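Local coordinates for protein Rab GDP-dissociation inhibitor (Saccharomyces cerevisiae, PDB 2BCG) that inhibits the release of GDP from the Rab GTPase SEC4, is essential to the yeast secretory pathway and extracts GDP-bound YPT7 from vacuolar membranes, at residues Pro140-Phe145 with Lys192-His197; Ser118-Gln123 with Tyr127-Asn132; Lys151-Trp156 with Asp179-Lys184; Met199-Asn204 with Ser329-Ile334. All blocks are in the same frame, centred on the assembly; numbering follows the deposited sequence.

Contact 1 (Pro140-Phe145 with Lys192-His197); sequences PLMGIF and KEFIGH. With GER (geran-8-yl geran), chain C.
L141 and F194 mark the closest approach of the two backbones, with 8.6 Å between their CA atoms, so the loop 140-143 and the helix 192-197 meet through side chains alone. No hydrogen bond spans the gap, and about 140 Å² is buried between the segments, both sides summed. F194 is the meeting point. Its CG stands anti to the backbone N (chi1 175°), which sends the ring away from its helix toward the loop. Two methyl groups then reach ring carbons that are para to each other: L141 CD1 lies 3.8 Å from F194 CE1, and M142 CE lies 3.8 Å from F194 CD2. Both approach the ring obliquely, and each side chain crosses that of F194 at about a right angle. M142 needs its full length for this: beyond CG the chain is extended (chi3 -172°), which carries the terminal methyl to the ring. The far end of the phenyl also meets the lipid, as F194 CZ touches C19 of the geranylgeranyl group of chain C at 3.6 Å and F194 CE2 touches its C16 at 3.7 Å. M142 CE is also 4.2 Å from that C19, so the methionine methyl, the phenyl ring and the prenyl methyl form one apolar cluster. L141 O accepts a hydrogen bond from K122 NZ, tying the loop to the neighbouring hairpin, and G143 is the N-cap of helix 144-159. Protein side chains gathered around the end of an isoprenoid in this way, in a mainly helical domain, characterise the prenyl-binding pocket of Rab GDI, to which F194 belongs.

Contact 2 (Ser118-Gln123 with Tyr127-Asn132); sequences SYVFKQ and YKVPAN. With GER (geran-8-yl geran), chain C.
The beta hairpin of strands 118-122 and 125-128 sets Y119 against K128 as a non-hydrogen-bonded antiparallel pair and V120 against Y127 as a hydrogen-bonded one. V120 N donates to Y127 O at 2.8 Å, and Y127 N returns a bond to V120 O, also 2.8 Å. A third bond runs from V129 N to S118 O (2.8 Å). On the Y119 face, K128 CB sits over the tyrosine ring in a CH-pi contact, 3.9 Å from its centroid. The lysine chain then runs on and bends at chi4 (-76°), taking NZ to a salt bridge with E135 and a hydrogen bond to K231 O. Within the mixed sheet the hairpin forms one margin: strand 125-128 is outermost, while 118-122 has strand 330-334 on its other flank. On the other face Y127 CE2 touches K122 CB at 3.8 Å, and a water in the plane of the Y127 ring joins Y127 OH to K122 O. A second water accepts from S118 N and K128 NZ and donates to V129 O. V129 CG2 packs on V120 CB at 4.2 Å, and the next residue, P130, faces the lipid pocket, its CG 3.7 Å from C18 of the geranylgeranyl group of chain C.

Contact 3 (Lys151-Trp156 with Asp179-Lys184); sequences KKFLEW and DEVYYK. With GER (geran-8-yl geran), chain D.
V181 CG1 reaches between the rings of F153 and W156. The axes of the short segments 151-156 and 179-184 approach to 10.7 Å at 119°, a wide spacing that large aromatic side chains bridge. The tight part is around one methyl: V181 CG1 lies 3.6 Å from W156 CZ3 and 3.8 Å from F153 CE1. It meets F153 at the ring edge, in plane, and the indole obliquely. Both aromatic residues have CG anti to the backbone N (F153 chi1 172°, W156 chi1 167°), which directs the two rings from successive turns toward the same valine. The packing slackens toward Y182, whose CE2 comes only within 4.3 Å of F153 CZ; its CB points away from helix 151-156, and its OH is hydrogen-bonded to Y207 OH. Further out, K152 and K184 are exposed and add nothing to the interface. Another side of helix 151-156 carries the lipid: L154 CD1 touches C11 of the geranylgeranyl group of chain D at 3.7 Å, and E155 CG touches its C9, also at 3.7 Å. One helix thus turns aromatic rings to its protein neighbour and another flank, with L154 and E155, to the lipid. The contact is enclosed by further helices of the same bundle: I195 of helix 189-199 packs on F153 and Y182, while helix 212-229 supplies I219 to F153, A212 to V181, and F216, whose ring meets W156 edge-to-face.

Contact 4 (Met199-Asn204 with Ser329-Ile334); sequences MALWTN and SLQIII
Q331 NE2, which lies 4.1 Å from L201 CD2, is gripped by two hydroxyls, hydrogen-bonding to Y234 OH and S118 OG. On the same amide, OE1 bonds to S421 OG, so both polar atoms of this buried side chain have partners and the rotation of the group is fixed. Q331 belongs to strand 330-334, an inner strand of the mixed sheet, and L201 to the turn that ends helix 189-199; the contact joins the lipid-binding helices to the sheet. L201 is the first residue to leave helical geometry, with a positive phi of 57°, and its CD2 reaches the strand. Strand alternation puts Q331 and I333 on the same face, and both CB atoms point to the turn. The chain of Q331 is extended beyond CG and carries its amide nitrogen to the leucine methyl, the two side chains crossing at a slant. Only about 81 Å² is buried here, both sides summed, and no hydrogen bond runs between the segments. Y222 of helix 212-229 also packs on L201. The apolar half of the contact is one meeting of methyls, where the side chains cross at about a right angle: L201 CD2 to I333 CD1, 3.7 Å.

How the contacts relate
The touching residues of contacts 3 and 4 are all buried, yet contact 4 lies about 12 Å from the chain centre and contact 3 about 28 Å, between centres; contacts 1 and 2 are partly buried. Contact 2 alone is built on backbone hydrogen bonds across its segments, the others on side chains. Contact 1 uses the loop leading into helix 144-159, contact 3 the helix itself, and a salt bridge between K192 NZ and D179 OD2 (2.7 Å) links them. Strands 118-122 and 330-334 are neighbours, so contacts 2 and 4 share one sheet. Contacts 1 and 2 border the chain C lipid, contact 3 that of chain D; L154 lines both sites, and M199, packed on it, also lines the pocket.

Contact 1 (Pro140-Phe145 with Lys192-His197)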
# COMPACT_ATOMS: atom_id res chain seq x y z
N PRO A 140 13.49 24.57 -21.51
CA PRO A 140 14.33 25.76 -21.31
C PRO A 140 15.26 25.66 -20.11
O PRO A 140 15.97 26.63 -19.81
CB PRO A 140 13.30 26.87 -21.09
CG PRO A 140 12.16 26.17 -20.42
CD PRO A 140 12.12 24.78 -21.01
N LEU A 141 15.24 24.51 -19.43
CA LEU A 141 16.05 24.32 -18.22
C LEU A 141 17.56 24.43 -18.49
O LEU A 141 18.33 24.72 -17.58
CB LEU A 141 15.71 23.00 -17.55
CG LEU A 141 14.38 22.90 -16.78
CD1 LEU A 141 14.09 21.45 -16.42
CD2 LEU A 141 14.38 23.80 -15.53
N MET A 142 17.97 24.19 -19.75
CA MET A 142 19.39 24.21 -20.16
C MET A 142 19.50 24.85 -21.54
O MET A 142 18.59 24.71 -22.35
CB MET A 142 19.94 22.78 -20.29
CG MET A 142 19.99 21.98 -19.01
SD MET A 142 20.92 20.48 -19.30
CE MET A 142 20.60 19.66 -17.72
N GLY A 143 20.62 25.53 -21.80
CA GLY A 143 20.93 25.99 -23.15
C GLY A 143 21.50 24.88 -24.02
O GLY A 143 21.85 23.80 -23.52
N ILE A 144 21.64 25.17 -25.32
CA ILE A 144 22.05 24.15 -26.29
C ILE A 144 23.40 23.50 -25.97
O ILE A 144 23.54 22.27 -25.99
CB ILE A 144 22.07 24.70 -27.74
CG1 ILE A 144 20.67 25.19 -28.15
CG2 ILE A 144 22.55 23.61 -28.73
CD1 ILE A 144 20.51 25.70 -29.62
N PHE A 145 24.41 24.31 -25.68
CA PHE A 145 25.75 23.75 -25.47
C PHE A 145 25.84 22.93 -24.19
O PHE A 145 26.52 21.90 -24.14
CB PHE A 145 26.80 24.86 -25.51
CG PHE A 145 26.91 25.49 -26.86
CD1 PHE A 145 26.47 26.79 -27.08
CD2 PHE A 145 27.42 24.77 -27.93
CE1 PHE A 145 26.56 27.37 -28.35
CE2 PHE A 145 27.51 25.35 -29.21
CZ PHE A 145 27.06 26.65 -29.41
N LYS A 192 24.62 20.38 -12.63
CA LYS A 192 24.89 19.50 -11.50
C LYS A 192 23.65 19.45 -10.60
O LYS A 192 23.24 18.35 -10.22
CB LYS A 192 26.12 19.94 -10.71
CG LYS A 192 27.43 19.93 -11.48
CD LYS A 192 28.52 20.31 -10.48
CE LYS A 192 29.76 20.85 -11.14
NZ LYS A 192 30.80 21.12 -10.10
N GLU A 193 23.06 20.61 -10.27
CA GLU A 193 21.88 20.68 -9.37
C GLU A 193 20.71 19.91 -9.97
O GLU A 193 20.04 19.14 -9.28
CB GLU A 193 21.46 22.14 -9.08
CG GLU A 193 19.92 22.31 -8.78
CD GLU A 193 19.52 23.72 -8.36
OE1 GLU A 193 18.69 24.38 -9.06
OE2 GLU A 193 20.02 24.17 -7.33
N PHE A 194 20.49 20.10 -11.26
CA PHE A 194 19.42 19.40 -11.96
C PHE A 194 19.61 17.87 -11.92
O PHE A 194 18.68 17.12 -11.58
CB PHE A 194 19.28 19.86 -13.41
CG PHE A 194 18.27 19.06 -14.17
CD1 PHE A 194 16.90 19.36 -14.07
CD2 PHE A 194 18.68 17.96 -14.94
CE1 PHE A 194 15.96 18.57 -14.76
CE2 PHE A 194 17.74 17.17 -15.61
CZ PHE A 194 16.38 17.48 -15.53
N ILE A 195 20.80 17.39 -12.29
CA ILE A 195 21.03 15.96 -12.27
C ILE A 195 20.93 15.42 -10.86
O ILE A 195 20.22 14.42 -10.62
CB ILE A 195 22.42 15.59 -12.84
CG1 ILE A 195 22.45 15.95 -14.33
CG2 ILE A 195 22.72 14.07 -12.63
CD1 ILE A 195 23.89 16.00 -14.90
N GLY A 196 21.60 16.07 -9.92
CA GLY A 196 21.64 15.61 -8.53
C GLY A 196 20.27 15.59 -7.86
O GLY A 196 19.94 14.61 -7.16
N HIS A 197 19.48 16.65 -8.08
CA HIS A 197 18.21 16.85 -7.33
C HIS A 197 16.99 16.36 -8.08
O HIS A 197 16.08 15.82 -7.45
CB HIS A 197 18.01 18.30 -6.93
CG HIS A 197 19.03 18.79 -5.97
ND1 HIS A 197 18.75 19.03 -4.64
CD2 HIS A 197 20.36 19.02 -6.12
CE1 HIS A 197 19.86 19.40 -4.02
NE2 HIS A 197 20.85 19.40 -4.90
C1 GER C . 16.09 3.54 -23.57
C2 GER C . 15.19 4.76 -23.80
C3 GER C . 15.69 6.04 -24.11
C4 GER C . 17.21 6.27 -24.24
C5 GER C . 14.73 7.23 -24.33
C6 GER C . 14.05 7.70 -23.03
C7 GER C . 14.77 8.71 -22.37
C8 GER C . 15.10 8.76 -21.00
C9 GER C . 14.68 7.59 -20.09
C10 GER C . 15.91 9.93 -20.40
C11 GER C . 15.13 11.10 -19.77
C12 GER C . 15.95 12.23 -19.81
C13 GER C . 16.17 13.31 -18.93
C14 GER C . 15.42 13.42 -17.59
C15 GER C . 17.19 14.39 -19.34
C16 GER C . 16.80 15.82 -18.94
C17 GER C . 17.01 16.72 -19.99
C18 GER C . 16.95 18.12 -20.00
C19 GER C . 16.62 18.96 -18.76
C20 GER C . 17.22 18.85 -21.30

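Contact 2 (Ser118-Gln123 with Tyr127-Asn132)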
# COMPACT_ATOMS: atom_id res chain seq x y z
N SER A 118 7.06 15.07 -13.08
CA SER A 118 7.87 15.63 -11.98
C SER A 118 8.28 17.01 -12.47
O SER A 118 8.75 17.16 -13.61
CB SER A 118 9.11 14.75 -11.70
OG SER A 118 9.96 15.34 -10.73
N TYR A 119 8.08 18.02 -11.60
CA TYR A 119 8.37 19.44 -11.92
C TYR A 119 9.44 19.94 -11.01
O TYR A 119 9.48 19.56 -9.85
CB TYR A 119 7.12 20.32 -11.71
CG TYR A 119 6.07 20.11 -12.77
CD1 TYR A 119 5.34 18.93 -12.83
CD2 TYR A 119 5.81 21.10 -13.69
CE1 TYR A 119 4.38 18.73 -13.81
CE2 TYR A 119 4.86 20.92 -14.67
CZ TYR A 119 4.15 19.72 -14.73
OH TYR A 119 3.17 19.53 -15.69
N VAL A 120 10.31 20.81 -11.53
CA VAL A 120 11.36 21.41 -10.73
C VAL A 120 11.14 22.91 -10.65
O VAL A 120 10.76 23.53 -11.64
CB VAL A 120 12.79 21.03 -11.25
CG1 VAL A 120 13.12 21.67 -12.63
CG2 VAL A 120 13.86 21.34 -10.22
N PHE A 121 11.33 23.46 -9.46
CA PHE A 121 11.22 24.90 -9.19
C PHE A 121 12.52 25.61 -9.54
O PHE A 121 13.61 25.17 -9.15
CB PHE A 121 10.92 25.03 -7.70
CG PHE A 121 10.76 26.43 -7.18
CD1 PHE A 121 9.49 26.96 -6.96
CD2 PHE A 121 11.87 27.16 -6.79
CE1 PHE A 121 9.32 28.22 -6.36
CE2 PHE A 121 11.72 28.42 -6.22
CZ PHE A 121 10.45 28.96 -6.01
N LYS A 122 12.40 26.71 -10.27
CA LYS A 122 13.58 27.55 -10.55
C LYS A 122 13.10 28.99 -10.54
O LYS A 122 12.22 29.36 -11.30
CB LYS A 122 14.23 27.15 -11.90
CG LYS A 122 15.50 27.98 -12.30
CD LYS A 122 15.96 27.65 -13.73
CE LYS A 122 16.77 26.35 -13.84
NZ LYS A 122 17.73 26.30 -15.04
N GLN A 123 13.65 29.80 -9.63
CA GLN A 123 13.35 31.25 -9.57
C GLN A 123 11.85 31.56 -9.57
O GLN A 123 11.38 32.37 -10.39
CB GLN A 123 14.03 32.00 -10.74
CG GLN A 123 15.55 32.10 -10.68
CD GLN A 123 16.17 32.46 -12.04
OE1 GLN A 123 15.76 33.44 -12.68
NE2 GLN A 123 17.13 31.66 -12.50
N TYR A 127 8.90 23.92 -13.72
CA TYR A 127 9.19 23.40 -15.09
C TYR A 127 9.06 21.88 -15.09
O TYR A 127 9.63 21.22 -14.22
CB TYR A 127 10.64 23.77 -15.47
CG TYR A 127 10.88 25.25 -15.53
CD1 TYR A 127 10.71 25.95 -16.73
CD2 TYR A 127 11.23 25.97 -14.38
CE1 TYR A 127 10.89 27.31 -16.80
CE2 TYR A 127 11.40 27.35 -14.44
CZ TYR A 127 11.23 28.01 -15.66
OH TYR A 127 11.40 29.36 -15.76
N LYS A 128 8.34 21.32 -16.07
CA LYS A 128 8.24 19.87 -16.11
C LYS A 128 9.61 19.29 -16.51
O LYS A 128 10.21 19.69 -17.54
CB LYS A 128 7.12 19.35 -17.03
CG LYS A 128 6.95 17.80 -16.94
CD LYS A 128 6.07 17.22 -18.05
CE LYS A 128 5.78 15.73 -17.79
NZ LYS A 128 6.96 14.85 -18.11
N VAL A 129 10.10 18.36 -15.71
CA VAL A 129 11.32 17.63 -16.02
C VAL A 129 11.04 16.71 -17.21
O VAL A 129 10.06 15.97 -17.19
CB VAL A 129 11.81 16.79 -14.83
CG1 VAL A 129 13.00 15.87 -15.23
CG2 VAL A 129 12.15 17.66 -13.63
N PRO A 130 11.87 16.76 -18.26
CA PRO A 130 11.62 15.88 -19.42
C PRO A 130 11.46 14.39 -19.09
O PRO A 130 12.13 13.85 -18.21
CB PRO A 130 12.85 16.12 -20.33
CG PRO A 130 13.29 17.49 -20.01
CD PRO A 130 13.01 17.68 -18.50
N ALA A 131 10.53 13.76 -19.80
CA ALA A 131 10.27 12.34 -19.67
C ALA A 131 10.47 11.63 -21.00
O ALA A 131 10.27 10.41 -21.10
CB ALA A 131 8.83 12.10 -19.14
N ASN A 132 10.84 12.40 -22.03
CA ASN A 132 11.13 11.82 -23.36
C ASN A 132 12.06 12.75 -24.14
O ASN A 132 12.36 13.86 -23.69
CB ASN A 132 9.83 11.51 -24.11
CG ASN A 132 9.00 12.75 -24.41
OD1 ASN A 132 9.54 13.81 -24.72
ND2 ASN A 132 7.67 12.62 -24.33
C1 GER C . 16.09 3.54 -23.57
C2 GER C . 15.19 4.76 -23.80
C3 GER C . 15.69 6.04 -24.11
C4 GER C . 17.21 6.27 -24.24
C5 GER C . 14.73 7.23 -24.33
C6 GER C . 14.05 7.70 -23.03
C7 GER C . 14.77 8.71 -22.37
C8 GER C . 15.10 8.76 -21.00
C9 GER C . 14.68 7.59 -20.09
C10 GER C . 15.91 9.93 -20.40
C11 GER C . 15.13 11.10 -19.77
C12 GER C . 15.95 12.23 -19.81
C13 GER C . 16.17 13.31 -18.93
C14 GER C . 15.42 13.42 -17.59
C15 GER C . 17.19 14.39 -19.34
C16 GER C . 16.80 15.82 -18.94
C17 GER C . 17.01 16.72 -19.99
C18 GER C . 16.95 18.12 -20.00
C19 GER C . 16.62 18.96 -18.76
C20 GER C . 17.22 18.85 -21.30
O HOH W 1 8.34 14.52 -15.63
O HOH W 2 12.31 30.73 -13.62

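Contact 3 (Lys151-Trp156 with Asp179-Lys184)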
# COMPACT_ATOMS: atom_id res chain seq x y z
N LYS A 151 24.04 15.38 -22.63
CA LYS A 151 23.82 14.20 -23.48
C LYS A 151 24.98 13.19 -23.43
O LYS A 151 24.75 11.98 -23.29
CB LYS A 151 23.56 14.64 -24.91
CG LYS A 151 23.20 13.53 -25.86
CD LYS A 151 22.31 14.06 -26.96
CE LYS A 151 22.16 13.10 -28.13
NZ LYS A 151 21.17 13.72 -29.08
N LYS A 152 26.21 13.68 -23.53
CA LYS A 152 27.37 12.80 -23.43
C LYS A 152 27.43 12.13 -22.08
O LYS A 152 27.75 10.95 -21.98
CB LYS A 152 28.65 13.57 -23.71
CG LYS A 152 28.69 14.11 -25.12
CD LYS A 152 29.96 14.86 -25.40
CE LYS A 152 30.25 14.79 -26.90
NZ LYS A 152 31.45 15.58 -27.26
N PHE A 153 27.09 12.88 -21.03
CA PHE A 153 26.98 12.31 -19.68
C PHE A 153 25.97 11.16 -19.63
O PHE A 153 26.28 10.07 -19.15
CB PHE A 153 26.60 13.41 -18.69
CG PHE A 153 26.27 12.90 -17.32
CD1 PHE A 153 27.28 12.48 -16.46
CD2 PHE A 153 24.94 12.86 -16.86
CE1 PHE A 153 26.99 12.01 -15.18
CE2 PHE A 153 24.64 12.40 -15.59
CZ PHE A 153 25.66 11.97 -14.74
N LEU A 154 24.76 11.40 -20.13
CA LEU A 154 23.72 10.38 -20.09
C LEU A 154 24.02 9.20 -21.01
O LEU A 154 23.61 8.07 -20.73
CB LEU A 154 22.34 10.99 -20.38
CG LEU A 154 21.77 11.96 -19.33
CD1 LEU A 154 20.45 12.50 -19.84
CD2 LEU A 154 21.59 11.32 -17.95
N GLU A 155 24.74 9.45 -22.11
CA GLU A 155 25.19 8.37 -23.00
C GLU A 155 26.20 7.45 -22.31
O GLU A 155 26.23 6.24 -22.56
CB GLU A 155 25.78 8.95 -24.30
CG GLU A 155 24.73 9.46 -25.30
CD GLU A 155 25.34 10.26 -26.45
OE1 GLU A 155 26.49 10.74 -26.32
OE2 GLU A 155 24.66 10.42 -27.49
N TRP A 156 27.01 8.03 -21.43
CA TRP A 156 27.94 7.26 -20.61
C TRP A 156 27.20 6.43 -19.56
O TRP A 156 27.53 5.25 -19.37
CB TRP A 156 28.99 8.19 -19.99
CG TRP A 156 29.81 7.58 -18.91
CD1 TRP A 156 30.87 6.73 -19.06
CD2 TRP A 156 29.67 7.80 -17.50
NE1 TRP A 156 31.39 6.39 -17.83
CE2 TRP A 156 30.67 7.04 -16.86
CE3 TRP A 156 28.79 8.56 -16.72
CZ2 TRP A 156 30.81 7.01 -15.47
CZ3 TRP A 156 28.92 8.53 -15.34
CH2 TRP A 156 29.93 7.76 -14.72
N ASP A 179 31.37 14.82 -8.20
CA ASP A 179 31.88 16.08 -8.76
C ASP A 179 32.95 15.85 -9.84
O ASP A 179 32.96 16.53 -10.86
CB ASP A 179 32.46 16.98 -7.67
CG ASP A 179 32.00 18.42 -7.79
OD1 ASP A 179 32.27 19.20 -6.84
OD2 ASP A 179 31.37 18.77 -8.81
N GLU A 180 33.83 14.86 -9.61
CA GLU A 180 34.84 14.49 -10.59
C GLU A 180 34.23 13.89 -11.84
O GLU A 180 34.69 14.13 -12.95
CB GLU A 180 35.87 13.54 -9.98
CG GLU A 180 36.74 14.20 -8.93
CD GLU A 180 37.70 13.23 -8.27
OE1 GLU A 180 37.41 12.01 -8.26
OE2 GLU A 180 38.74 13.69 -7.78
N VAL A 181 33.14 13.13 -11.68
CA VAL A 181 32.42 12.61 -12.83
C VAL A 181 31.82 13.78 -13.66
O VAL A 181 31.91 13.79 -14.89
CB VAL A 181 31.31 11.58 -12.40
CG1 VAL A 181 30.38 11.28 -13.56
CG2 VAL A 181 31.93 10.29 -11.87
N TYR A 182 31.25 14.77 -12.96
CA TYR A 182 30.67 15.93 -13.62
C TYR A 182 31.76 16.68 -14.40
O TYR A 182 31.54 17.09 -15.55
CB TYR A 182 30.02 16.86 -12.58
CG TYR A 182 28.66 16.43 -11.97
CD1 TYR A 182 28.35 16.75 -10.65
CD2 TYR A 182 27.71 15.72 -12.72
CE1 TYR A 182 27.09 16.43 -10.08
CE2 TYR A 182 26.43 15.37 -12.16
CZ TYR A 182 26.16 15.73 -10.84
OH TYR A 182 24.92 15.39 -10.29
N TYR A 183 32.94 16.78 -13.79
CA TYR A 183 34.09 17.47 -14.40
C TYR A 183 34.52 16.83 -15.71
O TYR A 183 34.79 17.55 -16.68
CB TYR A 183 35.27 17.50 -13.43
CG TYR A 183 36.33 18.53 -13.76
CD1 TYR A 183 36.15 19.88 -13.44
CD2 TYR A 183 37.55 18.14 -14.33
CE1 TYR A 183 37.16 20.84 -13.71
CE2 TYR A 183 38.55 19.07 -14.61
CZ TYR A 183 38.34 20.41 -14.30
OH TYR A 183 39.34 21.35 -14.55
N LYS A 184 34.58 15.50 -15.75
CA LYS A 184 34.97 14.78 -16.96
C LYS A 184 34.08 15.23 -18.13
O LYS A 184 34.53 15.37 -19.27
CB LYS A 184 34.91 13.26 -16.74
CG LYS A 184 35.13 12.38 -17.98
CD LYS A 184 36.61 12.19 -18.36
CE LYS A 184 37.35 11.33 -17.34
NZ LYS A 184 38.71 10.97 -17.83
C1 GER D . 18.58 4.14 -19.98
C2 GER D . 18.40 5.60 -20.46
C3 GER D . 19.31 6.65 -20.22
C4 GER D . 20.60 6.45 -19.42
C5 GER D . 18.97 8.05 -20.76
C6 GER D . 19.81 8.45 -21.98
C7 GER D . 19.29 9.60 -22.59
C8 GER D . 19.92 10.49 -23.47
C9 GER D . 21.38 10.28 -23.91
C10 GER D . 19.12 11.69 -24.02
C11 GER D . 19.49 13.04 -23.37
C12 GER D . 19.01 14.10 -24.14
C13 GER D . 19.14 15.47 -23.94
C14 GER D . 19.89 16.05 -22.74
C15 GER D . 18.51 16.43 -24.94
C16 GER D . 19.52 16.83 -26.01
C17 GER D . 19.05 17.90 -26.76
C18 GER D . 19.82 18.90 -27.34
C19 GER D . 21.36 18.88 -27.20
C20 GER D . 19.12 20.01 -28.14

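Contact 4 (Met199-Asn204 with Ser329-Ile334)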
# COMPACT_ATOMS: atom_id res chain seq x y z
N MET A 199 17.15 14.13 -10.82
CA MET A 199 17.33 12.77 -11.35
C MET A 199 17.81 11.79 -10.29
O MET A 199 17.17 10.73 -10.09
CB MET A 199 18.27 12.75 -12.57
CG MET A 199 17.73 13.56 -13.74
SD MET A 199 18.80 13.50 -15.21
CE MET A 199 18.40 11.84 -15.78
N ALA A 200 18.90 12.15 -9.61
CA ALA A 200 19.40 11.29 -8.54
C ALA A 200 18.51 11.45 -7.29
O ALA A 200 18.48 10.57 -6.41
CB ALA A 200 20.86 11.59 -8.24
N LEU A 201 17.75 12.55 -7.25
CA LEU A 201 16.83 12.87 -6.15
C LEU A 201 17.50 12.92 -4.78
O LEU A 201 16.91 12.49 -3.77
CB LEU A 201 15.64 11.90 -6.15
CG LEU A 201 14.75 11.99 -7.39
CD1 LEU A 201 13.93 10.72 -7.66
CD2 LEU A 201 13.89 13.27 -7.35
N TRP A 202 18.72 13.44 -4.74
CA TRP A 202 19.33 13.81 -3.48
C TRP A 202 18.63 15.07 -2.96
O TRP A 202 18.22 15.92 -3.76
CB TRP A 202 20.83 14.10 -3.64
CG TRP A 202 21.69 12.93 -4.06
CD1 TRP A 202 22.32 12.77 -5.26
CD2 TRP A 202 22.04 11.77 -3.28
NE1 TRP A 202 23.04 11.59 -5.28
CE2 TRP A 202 22.88 10.96 -4.08
CE3 TRP A 202 21.72 11.34 -1.98
CZ2 TRP A 202 23.41 9.74 -3.63
CZ3 TRP A 202 22.26 10.11 -1.54
CH2 TRP A 202 23.09 9.33 -2.36
N THR A 203 18.46 15.20 -1.65
CA THR A 203 17.74 16.34 -1.06
C THR A 203 18.74 17.40 -0.64
O THR A 203 18.37 18.52 -0.24
CB THR A 203 16.88 15.91 0.16
OG1 THR A 203 16.11 17.03 0.64
CG2 THR A 203 17.74 15.44 1.28
N ASN A 204 20.02 17.04 -0.75
CA ASN A 204 21.11 17.94 -0.43
C ASN A 204 22.29 17.69 -1.37
O ASN A 204 22.25 16.76 -2.18
CB ASN A 204 21.54 17.77 1.04
CG ASN A 204 21.90 16.33 1.38
OD1 ASN A 204 22.72 15.70 0.71
ND2 ASN A 204 21.27 15.80 2.42
N SER A 329 -1.87 14.38 -11.11
CA SER A 329 -0.91 13.97 -10.10
C SER A 329 0.44 14.47 -10.54
O SER A 329 0.74 14.54 -11.76
CB SER A 329 -0.87 12.43 -9.93
OG SER A 329 -0.56 11.78 -11.17
N LEU A 330 1.28 14.80 -9.58
CA LEU A 330 2.63 15.22 -9.92
C LEU A 330 3.49 15.28 -8.68
O LEU A 330 2.97 15.30 -7.54
CB LEU A 330 2.67 16.59 -10.63
CG LEU A 330 2.14 17.77 -9.81
CD1 LEU A 330 3.04 19.03 -9.95
CD2 LEU A 330 0.67 18.13 -10.10
N GLN A 331 4.79 15.35 -8.90
CA GLN A 331 5.75 15.77 -7.90
C GLN A 331 6.24 17.17 -8.21
O GLN A 331 6.49 17.48 -9.39
CB GLN A 331 6.96 14.82 -7.94
CG GLN A 331 8.23 15.39 -7.30
CD GLN A 331 9.29 14.34 -7.14
OE1 GLN A 331 9.47 13.77 -6.06
NE2 GLN A 331 10.00 14.08 -8.23
N ILE A 332 6.38 18.00 -7.19
CA ILE A 332 7.20 19.21 -7.35
C ILE A 332 8.46 19.05 -6.51
O ILE A 332 8.37 18.64 -5.34
CB ILE A 332 6.45 20.50 -6.92
CG1 ILE A 332 5.15 20.68 -7.72
CG2 ILE A 332 7.36 21.72 -7.10
CD1 ILE A 332 4.28 21.85 -7.19
N ILE A 333 9.60 19.44 -7.10
CA ILE A 333 10.88 19.45 -6.38
C ILE A 333 11.34 20.90 -6.27
O ILE A 333 11.48 21.56 -7.31
CB ILE A 333 11.99 18.67 -7.13
CG1 ILE A 333 11.59 17.21 -7.33
CG2 ILE A 333 13.31 18.73 -6.38
CD1 ILE A 333 12.44 16.47 -8.34
N ILE A 334 11.56 21.39 -5.04
CA ILE A 334 12.14 22.72 -4.87
C ILE A 334 13.58 22.51 -4.40
O ILE A 334 13.78 22.22 -3.22
CB ILE A 334 11.33 23.60 -3.88
CG1 ILE A 334 9.84 23.62 -4.26
CG2 ILE A 334 11.88 25.03 -3.83
CD1 ILE A 334 8.98 24.50 -3.36